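Long-range contacts in protein Dok-7 (Mus musculus, PDB 3ML4), which acts as a cytoplasmic adaptor that binds phosphoinositides and, as a dimer, activates the receptor tyrosine kinase MuSK in neuromuscular synapse formation: residues L40-Y45 with S59-E64; A9-Q14 with L28-P33; C67-A72 with L82-L87. All coordinates share one frame; numbering follows the deposited sequence.

Interaction 1: residues L40-Y45 with S59-E64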
# COMPACT_ATOMS: atom_id res chain seq x y z
N LEU B 40 6.14 6.77 -5.01
CA LEU B 40 7.57 6.94 -4.84
C LEU B 40 7.90 8.39 -4.52
O LEU B 40 7.44 9.31 -5.19
CB LEU B 40 8.33 6.47 -6.08
CG LEU B 40 8.59 4.97 -6.22
CD1 LEU B 40 9.10 4.67 -7.62
CD2 LEU B 40 9.56 4.46 -5.15
N LEU B 41 8.70 8.58 -3.47
CA LEU B 41 9.26 9.88 -3.16
C LEU B 41 10.59 10.04 -3.88
O LEU B 41 11.50 9.21 -3.73
CB LEU B 41 9.43 10.06 -1.65
CG LEU B 41 9.95 11.40 -1.11
CD1 LEU B 41 8.97 12.54 -1.38
CD2 LEU B 41 10.24 11.30 0.37
N MSE B 42 10.69 11.09 -4.67
CA MSE B 42 11.93 11.44 -5.35
C MSE B 42 12.65 12.48 -4.50
O MSE B 42 12.08 13.52 -4.18
CB MSE B 42 11.65 12.01 -6.74
CG MSE B 42 10.70 11.19 -7.60
SE MSE B 42 10.85 11.62 -9.50
CE MSE B 42 12.57 10.75 -9.85
N LEU B 43 13.89 12.18 -4.13
CA LEU B 43 14.73 13.13 -3.41
C LEU B 43 15.98 13.43 -4.22
O LEU B 43 16.82 12.55 -4.42
CB LEU B 43 15.07 12.62 -2.01
CG LEU B 43 13.93 12.38 -1.01
CD1 LEU B 43 14.46 11.81 0.30
CD2 LEU B 43 13.11 13.65 -0.75
N VAL B 44 16.09 14.67 -4.70
CA VAL B 44 17.20 15.07 -5.57
C VAL B 44 18.21 15.97 -4.86
O VAL B 44 17.86 17.01 -4.30
CB VAL B 44 16.69 15.81 -6.83
CG1 VAL B 44 17.82 15.98 -7.83
CG2 VAL B 44 15.54 15.05 -7.47
N TYR B 45 19.46 15.54 -4.90
CA TYR B 45 20.58 16.32 -4.39
C TYR B 45 21.48 16.73 -5.55
O TYR B 45 21.44 16.09 -6.61
CB TYR B 45 21.37 15.50 -3.37
CG TYR B 45 20.53 14.89 -2.26
CD1 TYR B 45 19.85 13.69 -2.46
CD2 TYR B 45 20.42 15.51 -1.01
CE1 TYR B 45 19.08 13.12 -1.45
CE2 TYR B 45 19.65 14.95 0.01
CZ TYR B 45 18.98 13.75 -0.22
OH TYR B 45 18.22 13.18 0.77
N SER B 59 15.35 19.37 -4.16
CA SER B 59 13.96 19.23 -4.61
C SER B 59 13.37 17.89 -4.19
O SER B 59 14.09 16.91 -3.97
CB SER B 59 13.86 19.41 -6.13
OG SER B 59 14.72 18.51 -6.80
N SER B 60 12.05 17.86 -4.08
CA SER B 60 11.31 16.66 -3.75
C SER B 60 10.08 16.52 -4.64
O SER B 60 9.54 17.52 -5.12
CB SER B 60 10.88 16.68 -2.28
OG SER B 60 9.95 17.73 -2.04
N LEU B 61 9.65 15.28 -4.87
CA LEU B 61 8.45 15.01 -5.64
C LEU B 61 7.88 13.64 -5.26
O LEU B 61 8.62 12.70 -4.99
CB LEU B 61 8.73 15.08 -7.14
CG LEU B 61 7.54 15.14 -8.11
CD1 LEU B 61 6.73 16.44 -7.96
CD2 LEU B 61 8.03 14.98 -9.55
N THR B 62 6.55 13.55 -5.23
CA THR B 62 5.88 12.30 -4.95
C THR B 62 5.03 11.88 -6.14
O THR B 62 4.11 12.59 -6.54
CB THR B 62 4.99 12.38 -3.68
OG1 THR B 62 5.70 13.06 -2.64
CG2 THR B 62 4.61 10.97 -3.18
N LEU B 63 5.38 10.72 -6.70
CA LEU B 63 4.63 10.11 -7.80
C LEU B 63 3.56 9.20 -7.20
O LEU B 63 3.88 8.15 -6.64
CB LEU B 63 5.57 9.31 -8.70
CG LEU B 63 6.80 10.06 -9.22
CD1 LEU B 63 7.84 9.10 -9.74
CD2 LEU B 63 6.40 11.07 -10.28
N GLU B 64 2.31 9.61 -7.32
CA GLU B 64 1.23 8.93 -6.59
C GLU B 64 0.23 8.19 -7.48
O GLU B 64 -0.83 7.75 -7.02
CB GLU B 64 0.53 9.90 -5.62
CG GLU B 64 0.35 11.33 -6.14
CD GLU B 64 0.53 12.40 -5.06
OE1 GLU B 64 -0.12 12.30 -3.99
OE2 GLU B 64 1.33 13.34 -5.28
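Leu40 opens the pairing with Leu63: its N donates to Leu63 O at 3.1 Å, and Leu63 N returns a bond to Leu40 O. Leu41 faces Thr62 in a non-hydrogen-bonded pair. With CG anti to the backbone N (chi1 -177°), its CD1 leans across the strand gap to lie 3.5 Å from Thr62 OG1. Met42, present as selenomethionine, pairs with Leu61 through N to Leu61 O and Leu61 N back to Met42 O. Its CB meets Leu61 CB, while the chain, bent at its last torsion (73°), runs obliquely over Leu63, bringing SE 3.9 Å from Leu63 CD1. These strands, antiparallel at 164°, are the third and fourth of the PH domain's meandering sheet. Leu40, Met42 and Leu63 lie on its inner face, where helix 98-112 and strand 90-94 supply Ile108, Leu112, Val91 and Leu93. Leu43 turns to the other face with Leu41; its CD2 touches Ser60 CB at 4.1 Å, and basic side chains of the bound MuSK peptide pack on Leu41, Leu43 and Ser60. Val44 returns to the inner face, its N bonded to Ser59 O at 3.1 Å. The bond back from Ser59 N to Val44 O is weak, and Ser59 OG lies 3.3 Å from Val44 CB, a polar group set against a branched apolar side chain.

Interaction 2: residues A9-Q14 with L28-P33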
# COMPACT_ATOMS: atom_id res chain seq x y z
N ALA B 9 16.85 4.66 1.46
CA ALA B 9 16.48 4.67 0.06
C ALA B 9 16.30 3.24 -0.40
O ALA B 9 16.98 2.34 0.10
CB ALA B 9 17.56 5.35 -0.75
N LEU B 10 15.37 3.00 -1.32
CA LEU B 10 15.33 1.68 -1.97
C LEU B 10 16.42 1.60 -3.04
O LEU B 10 17.04 0.55 -3.20
CB LEU B 10 13.93 1.30 -2.49
CG LEU B 10 13.20 1.99 -3.64
CD1 LEU B 10 13.68 1.50 -4.98
CD2 LEU B 10 11.72 1.72 -3.51
N VAL B 11 16.64 2.71 -3.74
CA VAL B 11 17.82 2.89 -4.60
C VAL B 11 18.29 4.33 -4.59
O VAL B 11 17.48 5.26 -4.47
CB VAL B 11 17.62 2.48 -6.09
CG1 VAL B 11 17.79 0.99 -6.28
CG2 VAL B 11 16.28 3.00 -6.65
N GLU B 12 19.59 4.50 -4.75
CA GLU B 12 20.19 5.82 -4.94
C GLU B 12 21.42 5.69 -5.81
O GLU B 12 22.09 4.66 -5.81
CB GLU B 12 20.52 6.48 -3.60
CG GLU B 12 21.33 5.61 -2.63
CD GLU B 12 21.83 6.37 -1.43
OE1 GLU B 12 22.15 7.58 -1.58
OE2 GLU B 12 21.92 5.78 -0.34
N GLY B 13 21.72 6.75 -6.55
CA GLY B 13 22.87 6.76 -7.45
C GLY B 13 22.86 7.96 -8.37
O GLY B 13 22.01 8.84 -8.25
N GLN B 14 23.82 7.99 -9.29
CA GLN B 14 23.91 9.10 -10.23
C GLN B 14 23.01 8.83 -11.43
O GLN B 14 23.08 7.78 -12.06
CB GLN B 14 25.36 9.37 -10.65
CG GLN B 14 25.66 10.83 -11.04
CD GLN B 14 25.57 11.81 -9.86
OE1 GLN B 14 25.50 11.41 -8.70
NE2 GLN B 14 25.59 13.10 -10.17
N LEU B 28 20.23 11.00 -7.18
CA LEU B 28 18.80 10.76 -6.99
C LEU B 28 18.54 9.70 -5.94
O LEU B 28 19.14 8.63 -5.96
CB LEU B 28 18.13 10.36 -8.31
CG LEU B 28 16.61 10.14 -8.33
CD1 LEU B 28 15.85 11.45 -8.18
CD2 LEU B 28 16.20 9.44 -9.61
N VAL B 29 17.64 10.03 -5.02
CA VAL B 29 17.19 9.09 -3.99
C VAL B 29 15.72 8.73 -4.23
O VAL B 29 14.85 9.61 -4.28
CB VAL B 29 17.38 9.68 -2.56
CG1 VAL B 29 16.57 8.91 -1.52
CG2 VAL B 29 18.85 9.70 -2.18
N LEU B 30 15.46 7.43 -4.39
CA LEU B 30 14.09 6.94 -4.48
C LEU B 30 13.74 6.11 -3.27
O LEU B 30 14.48 5.21 -2.88
CB LEU B 30 13.87 6.11 -5.75
CG LEU B 30 13.74 6.89 -7.06
CD1 LEU B 30 13.60 5.94 -8.23
CD2 LEU B 30 12.57 7.89 -7.02
N ARG B 31 12.60 6.44 -2.66
CA ARG B 31 12.06 5.67 -1.54
C ARG B 31 10.54 5.73 -1.48
O ARG B 31 9.93 6.70 -1.94
CB ARG B 31 12.69 6.12 -0.20
CG ARG B 31 12.19 7.44 0.39
CD ARG B 31 12.82 7.60 1.77
NE ARG B 31 12.33 8.70 2.59
CZ ARG B 31 11.25 8.65 3.37
NH1 ARG B 31 10.51 7.55 3.41
NH2 ARG B 31 10.91 9.70 4.10
N LYS B 32 9.95 4.68 -0.92
CA LYS B 32 8.51 4.65 -0.64
C LYS B 32 8.21 5.59 0.52
O LYS B 32 8.86 5.50 1.57
CB LYS B 32 8.07 3.22 -0.31
CG LYS B 32 8.11 2.26 -1.49
CD LYS B 32 8.13 0.80 -1.05
CE LYS B 32 6.73 0.21 -0.88
NZ LYS B 32 6.07 0.61 0.38
N PRO B 33 7.24 6.51 0.34
CA PRO B 33 6.82 7.48 1.37
C PRO B 33 6.29 6.81 2.63
O PRO B 33 6.39 7.37 3.73
CB PRO B 33 5.69 8.27 0.69
CG PRO B 33 5.91 8.07 -0.76
CD PRO B 33 6.46 6.69 -0.90
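Two consecutive N-H groups, those of Leu10 and Val11, converge on the carbonyl of Leu30, the signature of a classic beta bulge. Leu10 N donates to Leu30 O at 2.8 Å and lies in the carbonyl plane, whereas Val11 N reaches the same oxygen by a weak bond of 3.4 Å. The extra residue shifts the pairing at the start of the hairpin formed by strands 11-17 and 24-31, the first two of the PH-domain sheet. Beyond it the pairing is regular: Leu30 N returns to Val11 O, and Gly13 and Leu28 exchange a pair of bonds. Leu10 carries CG over the Leu30 carbonyl, 3.5 Å from Leu30 O, because chi1 of 67° sets CG between its own backbone N and carbonyl carbon. Its CD2 meets Lys32 CG, the two side chains crossing at about a right angle, and Ile108 and Ala111 of helix 98-112 pack on Leu10. Val11 and Leu30 lie side by side and point the same way, with Val11 CG2 4.0 Å from Leu30 CB; Trp104 of the same helix covers both. On the other face the two methyls of Val29 serve different partners, CG1 touching Ala9 CB at 3.8 Å and CG2 touching Glu12 CB at 3.9 Å. The Glu12 carboxylate splits its bonds: OE1 accepts from Trp27 NE1 within the hairpin, and OE2 forms a salt bridge with Arg51 NH2 outside it, while Arg31 NH2 pairs with Glu7. Backbone bonds and aliphatic contacts thus join the strands, and the charges of Glu12 and Arg31 find their partners outside the two segments.

Interaction 3: residues C67-A72 with L82-L87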
# COMPACT_ATOMS: atom_id res chain seq x y z
N CYS B 67 1.72 3.50 -12.88
CA CYS B 67 1.06 2.43 -13.65
C CYS B 67 1.98 1.28 -14.05
O CYS B 67 1.50 0.19 -14.39
CB CYS B 67 0.50 3.00 -14.95
SG CYS B 67 -0.65 4.31 -14.74
N GLY B 68 3.28 1.54 -14.06
CA GLY B 68 4.25 0.54 -14.47
C GLY B 68 5.64 1.08 -14.73
O GLY B 68 5.86 2.29 -14.74
N LEU B 69 6.57 0.15 -14.92
CA LEU B 69 7.95 0.48 -15.27
C LEU B 69 8.35 -0.16 -16.58
O LEU B 69 7.86 -1.24 -16.93
CB LEU B 69 8.90 0.02 -14.16
CG LEU B 69 9.14 1.05 -13.06
CD1 LEU B 69 8.13 0.91 -11.94
CD2 LEU B 69 10.54 0.88 -12.53
N GLU B 70 9.25 0.50 -17.30
CA GLU B 70 9.69 0.05 -18.62
C GLU B 70 11.08 0.64 -18.90
O GLU B 70 11.20 1.85 -19.08
CB GLU B 70 8.65 0.45 -19.68
CG GLU B 70 9.12 0.52 -21.12
CD GLU B 70 8.87 -0.74 -21.90
OE1 GLU B 70 7.70 -1.06 -22.15
OE2 GLU B 70 9.86 -1.40 -22.29
N PRO B 71 12.13 -0.21 -18.90
CA PRO B 71 13.51 0.18 -19.18
C PRO B 71 13.93 0.07 -20.64
O PRO B 71 13.26 -0.60 -21.42
CB PRO B 71 14.31 -0.83 -18.36
CG PRO B 71 13.46 -2.07 -18.38
CD PRO B 71 12.03 -1.63 -18.54
N ALA B 72 15.02 0.74 -20.99
CA ALA B 72 15.68 0.65 -22.31
C ALA B 72 14.84 1.14 -23.49
O ALA B 72 14.77 0.49 -24.54
CB ALA B 72 16.25 -0.76 -22.57
N LEU B 82 15.07 4.66 -17.89
CA LEU B 82 13.94 3.97 -17.27
C LEU B 82 12.74 4.90 -17.23
O LEU B 82 12.87 6.09 -16.93
CB LEU B 82 14.30 3.50 -15.85
CG LEU B 82 13.22 2.77 -15.04
CD1 LEU B 82 12.82 1.43 -15.68
CD2 LEU B 82 13.69 2.56 -13.60
N ALA B 83 11.59 4.36 -17.57
CA ALA B 83 10.36 5.11 -17.52
C ALA B 83 9.56 4.68 -16.30
O ALA B 83 9.28 3.49 -16.12
CB ALA B 83 9.56 4.89 -18.79
N ILE B 84 9.22 5.66 -15.46
CA ILE B 84 8.19 5.49 -14.45
C ILE B 84 6.92 6.03 -15.07
O ILE B 84 6.76 7.23 -15.25
CB ILE B 84 8.55 6.21 -13.12
CG1 ILE B 84 9.68 5.46 -12.41
CG2 ILE B 84 7.34 6.30 -12.18
CD1 ILE B 84 10.49 6.32 -11.46
N ILE B 85 6.03 5.11 -15.42
CA ILE B 85 4.78 5.45 -16.10
C ILE B 85 3.70 5.76 -15.08
O ILE B 85 3.45 4.97 -14.17
CB ILE B 85 4.32 4.32 -17.05
CG1 ILE B 85 5.45 3.93 -18.00
CG2 ILE B 85 3.07 4.76 -17.83
CD1 ILE B 85 5.34 2.53 -18.54
N CYS B 86 3.06 6.91 -15.25
CA CYS B 86 2.00 7.34 -14.37
C CYS B 86 0.76 7.69 -15.17
O CYS B 86 0.84 7.94 -16.38
CB CYS B 86 2.45 8.55 -13.56
SG CYS B 86 3.98 8.28 -12.64
N LEU B 87 -0.40 7.70 -14.51
CA LEU B 87 -1.65 8.10 -15.16
C LEU B 87 -1.53 9.48 -15.79
O LEU B 87 -1.98 9.70 -16.91
CB LEU B 87 -2.83 8.03 -14.19
CG LEU B 87 -3.22 6.62 -13.72
CD1 LEU B 87 -4.15 6.68 -12.52
CD2 LEU B 87 -3.83 5.81 -14.87
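Ile85 O is gripped by two successive amides, Cys67 N at 2.6 Å and, weakly, Gly68 N at 3.4 Å, which makes a classic beta bulge in the second half of the long strand 59-71. Ile85 N bonds back to Gly68 O at 2.9 Å, and the Ile85 side chain passes over that carbonyl, CB and CD1 both near it, before CD1 reaches Glu70 CB. At the bulge Cys67 SG reaches past the end of strand 81-86, 3.5 Å from Leu87 CD2. Further along, Glu70 and Ala83 exchange backbone bonds, and Ala83 CB rests 3.5 Å from Glu70 O. On the face away from Glu70, Leu82 holds CG anti to its own N (chi1 179°), which directs the branched end to the partner strand: CD2 meets Leu69 CD2 at 3.7 Å, the side chains crossing at a slant, and CD1 lies against Pro71 CB at 3.8 Å. With an alanine at Leu82, both methyls would be gone, and the Leu69 and Pro71 side chains would probably lose their shared apolar neighbour, opening a gap between them. Asp105 of helix 98-112 packs on Leu69, Leu82 and Pro71, and Ile108 of that helix on Leu69. On the other face Glu70 packs on His119 of strand 115-122 and, with Ile85, on His136 of strand 133-138, placing this PH-domain hairpin against the PTB domain.

All three contacts are antiparallel pairings in one PH-domain sheet, and each is largely buried. Interactions 2 and 1 follow one another across it: strands 24-31 and 40-45 are neighbours, joined by probable backbone hydrogen bonds between Leu43 and Val29 and between Leu41 and Arg31. Interactions 1 and 3 share strand 59-71, and Leu63 packs on Ile84 where they touch. Regular pairing marks interaction 1, while a classic bulge bends the pattern in each of the others. Interaction 1 sets partly exposed Ser59, Ser60 and Thr62 and exposed Leu61 against a buried strand; interaction 2, at the sheet's edge within the chain, meets the second subunit and the peptide; interaction 3, nearest the chain's centre, faces the PTB domain.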